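Side-chain contacts in OLD nuclease (Thermus scotoductus, PDB 6P74), which degrades linear or supercoiled double-stranded DNA from 5' to 3', nicks and linearises circular DNA, and hydrolyses ATP in a DNA-stimulated manner as a homodimer: residues G33-T36 with I37-I41; S54-I57 with P58-F61; L18-G21 with P22-I26; Y307-S311 with P312-D316. One frame throughout, in Å; residues are numbered along the deposited sequence.

Interaction 1: G33-T36 with I37-I41. With SO4 (sulfate ion), chain D.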
# COMPACT_ATOMS: atom_id res chain seq x y z
N GLY A 33 -1.13 14.01 2.92
CA GLY A 33 -1.43 14.04 1.49
C GLY A 33 -0.23 13.93 0.56
O GLY A 33 -0.41 13.66 -0.64
N LYS A 34 0.98 14.15 1.08
CA LYS A 34 2.24 14.12 0.35
C LYS A 34 2.35 12.94 -0.61
O LYS A 34 2.46 13.11 -1.83
CB LYS A 34 3.38 14.08 1.39
CG LYS A 34 4.74 14.56 0.92
CD LYS A 34 5.57 15.17 2.10
CE LYS A 34 6.13 14.13 3.07
NZ LYS A 34 5.18 13.70 4.14
N THR A 35 2.34 11.72 -0.05
CA THR A 35 2.55 10.52 -0.86
C THR A 35 1.35 10.25 -1.75
O THR A 35 1.51 9.71 -2.86
CB THR A 35 2.84 9.34 0.07
OG1 THR A 35 4.05 9.59 0.79
CG2 THR A 35 2.99 8.05 -0.71
N THR A 36 0.15 10.63 -1.31
CA THR A 36 -1.05 10.40 -2.10
C THR A 36 -1.03 11.23 -3.38
O THR A 36 -1.51 10.78 -4.43
CB THR A 36 -2.28 10.70 -1.24
OG1 THR A 36 -2.26 9.84 -0.08
CG2 THR A 36 -3.57 10.48 -2.03
N ILE A 37 -0.47 12.45 -3.33
CA ILE A 37 -0.25 13.20 -4.56
C ILE A 37 0.60 12.38 -5.53
O ILE A 37 0.25 12.22 -6.71
CB ILE A 37 0.40 14.56 -4.26
CG1 ILE A 37 -0.61 15.50 -3.60
CG2 ILE A 37 0.97 15.18 -5.54
CD1 ILE A 37 -0.02 16.80 -3.10
N LEU A 38 1.72 11.84 -5.05
CA LEU A 38 2.58 11.07 -5.95
C LEU A 38 1.85 9.84 -6.50
O LEU A 38 1.98 9.53 -7.69
CB LEU A 38 3.85 10.65 -5.24
CG LEU A 38 4.72 11.78 -4.71
CD1 LEU A 38 6.05 11.23 -4.26
CD2 LEU A 38 4.91 12.84 -5.78
N ARG A 39 1.10 9.12 -5.65
CA ARG A 39 0.42 7.92 -6.12
C ARG A 39 -0.63 8.25 -7.18
O ARG A 39 -0.83 7.49 -8.14
CB ARG A 39 -0.20 7.15 -4.95
CG ARG A 39 0.79 6.78 -3.85
CD ARG A 39 1.66 5.56 -4.18
NE ARG A 39 1.39 4.46 -3.25
CZ ARG A 39 1.95 4.33 -2.04
NH1 ARG A 39 2.83 5.22 -1.61
NH2 ARG A 39 1.62 3.30 -1.27
N ALA A 40 -1.30 9.40 -7.04
CA ALA A 40 -2.29 9.80 -8.03
C ALA A 40 -1.66 9.99 -9.40
O ALA A 40 -2.24 9.58 -10.42
CB ALA A 40 -3.00 11.08 -7.58
N ILE A 41 -0.49 10.62 -9.46
CA ILE A 41 0.21 10.76 -10.74
C ILE A 41 0.52 9.38 -11.30
O ILE A 41 0.31 9.11 -12.49
CB ILE A 41 1.48 11.61 -10.58
CG1 ILE A 41 1.12 13.06 -10.22
CG2 ILE A 41 2.33 11.55 -11.85
CD1 ILE A 41 2.30 13.89 -9.64
S SO4 D . 1.35 10.88 2.91
O1 SO4 D . 0.67 12.12 3.28
O2 SO4 D . 2.53 11.20 2.11
O3 SO4 D . 1.78 10.19 4.12
O4 SO4 D . 0.45 10.02 2.15
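Thr35 and Arg39, one turn apart on helix 34-45, run side by side and point the same way. Thr35 touches with its methyl: CG2 meets the guanidinium obliquely, 3.0 Å from Arg39 NH1, short enough that the placement of one group may be imprecise. Bends at chi2 (-79°) and chi3 swing the arginine back along the helix toward Thr35, and Arg39 CG rests 3.2 Å from Thr35 O. Both residues are partly exposed and form the looser flank. Arg39 NH1 forms a salt bridge with Glu276. Arg56 of the second subunit packs on Thr35.

The other flank is closed in: the side chains of Thr36, Ile37, Leu38 and Ala40 are buried against strands. Helix bonds run along both flanks, Arg39 N to Thr35 O at 2.9 Å on the exposed one, Ile37 N to Gly33 O and Ala40 N to Thr36 O, each 3.0 Å, on the buried one. Gly33, the N-cap, has a positive phi (124°), a conformation glycine takes easily. Its amide N gives a 2.6 Å bond to sulfate O1, while Lys34 curls its tail so that NZ reaches Gly28 O. The sulfate sits in the P-loop (Walker A) of the inferred ATP site, consistent with a phosphate position. Thr36, Ile37 and Ala40 face strands 2-10 and 13-19, whereas Leu38 lies on strands 272-276 and 304-308, wedging the helix between the two sheets.

Interaction 2: S54-I57 with P58-F61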
# COMPACT_ATOMS: atom_id res chain seq x y z
N SER A 54 -6.95 -1.00 -11.11
CA SER A 54 -6.00 -0.08 -10.52
C SER A 54 -6.45 0.46 -9.17
O SER A 54 -5.61 0.92 -8.39
CB SER A 54 -5.75 1.10 -11.47
OG SER A 54 -5.28 0.66 -12.73
N PHE A 55 -7.74 0.41 -8.88
CA PHE A 55 -8.30 1.01 -7.68
C PHE A 55 -8.66 -0.05 -6.65
O PHE A 55 -8.95 -1.20 -6.99
CB PHE A 55 -9.55 1.83 -8.02
CG PHE A 55 -9.27 3.09 -8.80
CD1 PHE A 55 -9.18 3.05 -10.19
CD2 PHE A 55 -9.11 4.30 -8.15
CE1 PHE A 55 -8.93 4.22 -10.91
CE2 PHE A 55 -8.86 5.46 -8.86
CZ PHE A 55 -8.77 5.43 -10.24
N ARG A 56 -8.63 0.35 -5.39
CA ARG A 56 -9.24 -0.40 -4.31
C ARG A 56 -10.60 0.24 -4.00
O ARG A 56 -10.69 1.45 -3.75
CB ARG A 56 -8.34 -0.42 -3.07
CG ARG A 56 -6.90 -0.89 -3.34
CD ARG A 56 -6.08 -1.05 -2.06
NE ARG A 56 -5.80 -2.46 -1.76
CZ ARG A 56 -5.01 -2.88 -0.77
NH1 ARG A 56 -4.39 -2.01 0.02
NH2 ARG A 56 -4.82 -4.19 -0.58
N ILE A 57 -11.66 -0.56 -4.08
CA ILE A 57 -13.03 -0.11 -3.81
C ILE A 57 -13.51 -0.81 -2.55
O ILE A 57 -13.66 -2.04 -2.55
CB ILE A 57 -13.97 -0.40 -4.99
CG1 ILE A 57 -13.54 0.36 -6.24
CG2 ILE A 57 -15.40 -0.05 -4.63
CD1 ILE A 57 -12.36 -0.25 -6.94
N PRO A 58 -13.82 -0.07 -1.47
CA PRO A 58 -13.91 1.39 -1.44
C PRO A 58 -12.68 2.14 -0.91
O PRO A 58 -12.73 3.38 -0.85
CB PRO A 58 -15.10 1.63 -0.52
CG PRO A 58 -15.16 0.37 0.39
CD PRO A 58 -14.21 -0.66 -0.17
N GLN A 59 -11.62 1.43 -0.55
CA GLN A 59 -10.43 2.00 0.08
C GLN A 59 -9.96 3.33 -0.53
O GLN A 59 -9.46 4.20 0.18
CB GLN A 59 -9.27 0.99 0.03
CG GLN A 59 -9.38 -0.20 1.00
CD GLN A 59 -9.85 -1.49 0.33
OE1 GLN A 59 -10.75 -1.48 -0.52
NE2 GLN A 59 -9.24 -2.61 0.71
N ASP A 60 -10.11 3.49 -1.84
CA ASP A 60 -9.52 4.64 -2.52
C ASP A 60 -10.45 5.85 -2.60
O ASP A 60 -9.99 6.93 -2.97
CB ASP A 60 -9.05 4.24 -3.92
CG ASP A 60 -7.76 3.42 -3.89
OD1 ASP A 60 -7.09 3.40 -2.82
OD2 ASP A 60 -7.41 2.81 -4.93
N PHE A 61 -11.72 5.70 -2.26
CA PHE A 61 -12.64 6.82 -2.22
C PHE A 61 -12.52 7.56 -0.89
O PHE A 61 -12.27 6.95 0.15
CB PHE A 61 -14.08 6.35 -2.40
CG PHE A 61 -14.36 5.77 -3.75
CD1 PHE A 61 -14.02 4.46 -4.04
CD2 PHE A 61 -14.98 6.54 -4.72
CE1 PHE A 61 -14.29 3.92 -5.29
CE2 PHE A 61 -15.26 6.00 -5.98
CZ PHE A 61 -14.92 4.69 -6.26
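Phe55 begins the contact with Asp60: its CA lies 3.4 Å from Asp60 OD2, and the ring stands steeply to the carboxylate, their planes 70° apart. At Arg56 the grip is double. Its N points at Asp60 OD2 in an almost straight bond of 2.8 Å, reaching the oxygen from well above the carboxylate plane, and its O accepts Asp60 N at 2.9 Å. One aspartate thus holds both polar backbone atoms of one residue, while its OD1 pairs with Arg11 in a salt bridge, so both oxygens of this buried carboxylate are engaged. Arg56 CB also presses on Gln59 CB at 3.5 Å, and Gln59 NE2 comes obliquely to the Arg56 guanidinium. Ile57 comes last. With CG1 anti to the carbonyl carbon (chi1 -63°), that branch reaches the Phe61 ring edge, 3.8 Å from CE1 and near its plane. A cis peptide then leads into Pro58. Across the dimer, Pro58 packs on Asn30 and Gln59 on Gly31 of the second subunit, Gly31 being part of the inferred ATP site. The motif is a type I beta turn, Pro58 to Phe61, entered through a cis-proline and closed by Phe61 N bonding Pro58 O.

Interaction 3: L18-G21 with P22-I26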
# COMPACT_ATOMS: atom_id res chain seq x y z
N LEU A 18 -2.56 21.60 -8.12
CA LEU A 18 -1.27 22.26 -7.96
C LEU A 18 -0.50 22.31 -9.26
O LEU A 18 -0.58 21.40 -10.09
CB LEU A 18 -0.41 21.57 -6.89
CG LEU A 18 0.05 20.15 -7.17
CD1 LEU A 18 1.47 19.94 -6.63
CD2 LEU A 18 -0.92 19.20 -6.51
N PRO A 19 0.28 23.37 -9.47
CA PRO A 19 1.19 23.39 -10.62
C PRO A 19 2.34 22.44 -10.40
O PRO A 19 2.72 22.12 -9.26
CB PRO A 19 1.68 24.84 -10.67
CG PRO A 19 1.58 25.30 -9.20
CD PRO A 19 0.34 24.61 -8.67
N LEU A 20 2.90 21.97 -11.51
CA LEU A 20 4.08 21.13 -11.50
C LEU A 20 5.14 21.79 -12.36
O LEU A 20 4.84 22.30 -13.44
CB LEU A 20 3.76 19.73 -12.02
CG LEU A 20 2.73 18.95 -11.21
CD1 LEU A 20 2.33 17.69 -11.97
CD2 LEU A 20 3.30 18.56 -9.87
N GLY A 21 6.37 21.82 -11.86
CA GLY A 21 7.47 22.42 -12.57
C GLY A 21 8.64 21.47 -12.76
O GLY A 21 8.61 20.31 -12.34
N PRO A 22 9.71 21.97 -13.39
CA PRO A 22 10.82 21.07 -13.76
C PRO A 22 11.40 20.37 -12.56
O PRO A 22 11.83 19.21 -12.64
CB PRO A 22 11.83 22.02 -14.42
CG PRO A 22 11.09 23.30 -14.69
CD PRO A 22 10.02 23.39 -13.63
N LEU A 23 11.44 21.06 -11.43
CA LEU A 23 11.70 20.47 -10.13
C LEU A 23 10.50 20.80 -9.26
O LEU A 23 10.15 21.98 -9.13
CB LEU A 23 12.99 21.02 -9.53
CG LEU A 23 13.66 20.20 -8.44
CD1 LEU A 23 14.14 18.90 -9.05
CD2 LEU A 23 14.83 20.98 -7.90
N THR A 24 9.86 19.78 -8.71
CA THR A 24 8.73 19.96 -7.81
C THR A 24 9.07 19.23 -6.51
O THR A 24 9.20 18.01 -6.50
CB THR A 24 7.43 19.45 -8.42
OG1 THR A 24 7.28 19.96 -9.76
CG2 THR A 24 6.25 19.90 -7.59
N ALA A 25 9.22 20.00 -5.42
CA ALA A 25 9.63 19.47 -4.12
C ALA A 25 8.42 19.55 -3.21
O ALA A 25 7.97 20.66 -2.87
CB ALA A 25 10.81 20.24 -3.53
N ILE A 26 7.90 18.40 -2.81
CA ILE A 26 6.64 18.31 -2.08
C ILE A 26 6.95 17.97 -0.63
O ILE A 26 7.54 16.92 -0.35
CB ILE A 26 5.72 17.26 -2.70
CG1 ILE A 26 5.59 17.52 -4.22
CG2 ILE A 26 4.42 17.22 -1.96
CD1 ILE A 26 4.54 16.66 -4.91
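Thr24 reaches back across the bend at Gly21 and Pro22 with both branches of its side chain, one polar and one apolar. CB itself stays 4.2 Å from Gly21 O. From there the hydroxyl lies beside the threonine's own backbone N (chi1 -49°), which brings OG1 over the glycine: it donates to Gly21 O at 2.9 Å, and Gly21 N is also only 2.9 Å from OG1. The bond to the carbonyl is bent, with a C=O...OG1 angle of 115° and the donor tilted 34° from the carbonyl plane. The other branch, CG2, turns to Leu20, whose CD2 touches it at 4.0 Å; the two side chains cross at about a right angle. On the way, Leu20 CA approaches OG1 to 3.8 Å, so the hydroxyl is bounded by leucine as well as glycine.

The bend carries the chain from strand 13-19 of the antiparallel sheet into strand 23-27, an inner strand of the mixed sheet of the ATPase domain. Gly21 O is shared with Gln304 NE2, and Thr24 continues into backbone bonds with Ile305 and Tyr307. Chemically, the buried hydroxyl finds its acceptor in a backbone carbonyl three residues earlier, so the bond that ties Thr24 to Gly21 across the bend is one between neutral groups, while the methyl adds a modest apolar touch.

Interaction 4: Y307-S311 with P312-D316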
# COMPACT_ATOMS: atom_id res chain seq x y z
N TYR A 307 9.15 15.03 -6.44
CA TYR A 307 9.43 14.17 -5.31
C TYR A 307 8.81 14.69 -4.02
O TYR A 307 8.59 15.89 -3.85
CB TYR A 307 10.93 13.98 -5.12
CG TYR A 307 11.71 15.25 -4.93
CD1 TYR A 307 11.80 15.84 -3.67
CD2 TYR A 307 12.37 15.86 -5.98
CE1 TYR A 307 12.52 16.99 -3.48
CE2 TYR A 307 13.09 17.00 -5.80
CZ TYR A 307 13.17 17.56 -4.54
OH TYR A 307 13.89 18.72 -4.35
N SER A 308 8.47 13.75 -3.14
CA SER A 308 8.25 14.02 -1.73
C SER A 308 9.59 13.93 -1.00
O SER A 308 10.50 13.20 -1.43
CB SER A 308 7.23 13.04 -1.14
OG SER A 308 7.67 11.69 -1.23
N THR A 309 9.73 14.70 0.07
CA THR A 309 10.97 14.71 0.84
C THR A 309 10.70 15.12 2.28
O THR A 309 9.75 15.86 2.58
CB THR A 309 12.01 15.66 0.24
OG1 THR A 309 13.28 15.39 0.84
CG2 THR A 309 11.65 17.10 0.52
N HIS A 310 11.56 14.62 3.17
CA HIS A 310 11.62 15.05 4.56
C HIS A 310 12.93 15.76 4.87
O HIS A 310 13.17 16.11 6.03
CB HIS A 310 11.48 13.86 5.50
CG HIS A 310 10.08 13.38 5.66
ND1 HIS A 310 9.20 13.96 6.54
CD2 HIS A 310 9.41 12.37 5.06
CE1 HIS A 310 8.03 13.34 6.48
NE2 HIS A 310 8.14 12.36 5.59
N SER A 311 13.77 15.95 3.88
CA SER A 311 15.13 16.41 4.07
C SER A 311 15.24 17.88 3.74
O SER A 311 14.81 18.29 2.65
CB SER A 311 16.10 15.62 3.20
OG SER A 311 17.40 16.20 3.24
N PRO A 312 15.80 18.71 4.62
CA PRO A 312 16.07 20.10 4.23
C PRO A 312 17.13 20.23 3.14
O PRO A 312 17.37 21.34 2.64
CB PRO A 312 16.53 20.75 5.54
CG PRO A 312 17.01 19.62 6.39
CD PRO A 312 16.20 18.42 6.00
N ILE A 313 17.80 19.15 2.76
CA ILE A 313 18.78 19.27 1.70
C ILE A 313 18.10 19.28 0.34
O ILE A 313 18.53 19.99 -0.57
CB ILE A 313 19.84 18.16 1.83
CG1 ILE A 313 20.71 18.44 3.07
CG2 ILE A 313 20.68 18.05 0.58
CD1 ILE A 313 21.20 17.16 3.76
N PHE A 314 16.98 18.56 0.20
CA PHE A 314 16.20 18.53 -1.03
C PHE A 314 15.09 19.58 -1.09
O PHE A 314 14.42 19.70 -2.12
CB PHE A 314 15.58 17.13 -1.22
CG PHE A 314 16.58 16.07 -1.55
CD1 PHE A 314 17.26 15.40 -0.54
CD2 PHE A 314 16.83 15.73 -2.87
CE1 PHE A 314 18.19 14.42 -0.85
CE2 PHE A 314 17.75 14.75 -3.20
CZ PHE A 314 18.44 14.09 -2.19
N ALA A 315 14.87 20.34 -0.03
CA ALA A 315 13.82 21.35 -0.03
C ALA A 315 14.50 22.68 0.25
O ALA A 315 14.62 23.09 1.41
CB ALA A 315 12.73 21.01 0.96
N ASP A 316 14.95 23.34 -0.82
CA ASP A 316 15.79 24.53 -0.74
C ASP A 316 14.92 25.78 -0.75
O ASP A 316 14.16 26.00 -1.70
CB ASP A 316 16.76 24.56 -1.91
CG ASP A 316 17.96 25.42 -1.65
OD1 ASP A 316 17.78 26.63 -1.32
OD2 ASP A 316 19.08 24.88 -1.75
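Tyr307 and Phe314 form a T-shaped pair: the edge of the phenylalanine is directed at the face of the tyrosine, with centroids 6.0 Å apart and planes at 78°. Tyr307 CG sits between its backbone N and carbonyl carbon (chi1 58°), the crowded position, and from there the ring extends toward Phe314. The side chains cross at roughly a right angle, and Phe314 CB lies 3.8 Å from Tyr307 CE1. Beyond the ring, the hydroxyl reaches the backbone: Tyr307 OH donates to Phe314 O, which lies near the tyrosine plane, in a bond modelled very short, 2.5 Å, so that its exact length is doubtful.

Thr309 approaches Phe314 obliquely, its OG1 3.5 Å from Phe314 CB. That oxygen also accepts Ser311 N at 3.1 Å and 167°, an ST turn, and is bonded to Glu279 as well. Leaving strand 304-308, the Ser-Thr-His-Ser-Pro sequence matches the H-loop of ABC-type ATPases, where the histidine probably serves as the switch residue; His310 turns away from 312-316 and packs on Lys34 of the P-loop. Ser311 OG, anti to the backbone N, likewise accepts a backbone N two residues on, Ile313 N at 3.0 Å. It also bonds Gln287, and it lies at the edge of the Phe314 ring, 3.9 Å from CD1. The carbonyl of Ser311 receives weak bonds from Phe314 N and Ala315 N. Further out, Ala315 CB meets the methyl CG2 of Thr309 at 4.1 Å, and both rest on Val27 of strand 23-27.

How the interactions relate
Interaction 1 holds part of the P-loop, and interactions 3 and 4 lie beside it, while interaction 2 lies apart. Strand 23-27 of interaction 3 leads into the P-loop and helix of interaction 1, where Ile26 CD1 packs 3.9 Å from Ile37 CG2. The same strand pairs with interaction 4: Ile26 N is 2.8 Å from Tyr307 O, a probable hydrogen bond. Interactions 1 and 4 meet at Lys34, whose CG is 3.6 Å from Ser308 CB, close to the sulfate. Interaction 2 has its centre about 14 Å from that of interaction 1 and does not touch it within the chain, but both reach the second subunit, where Arg56 NH2 comes near Arg39 NH1 of the partner.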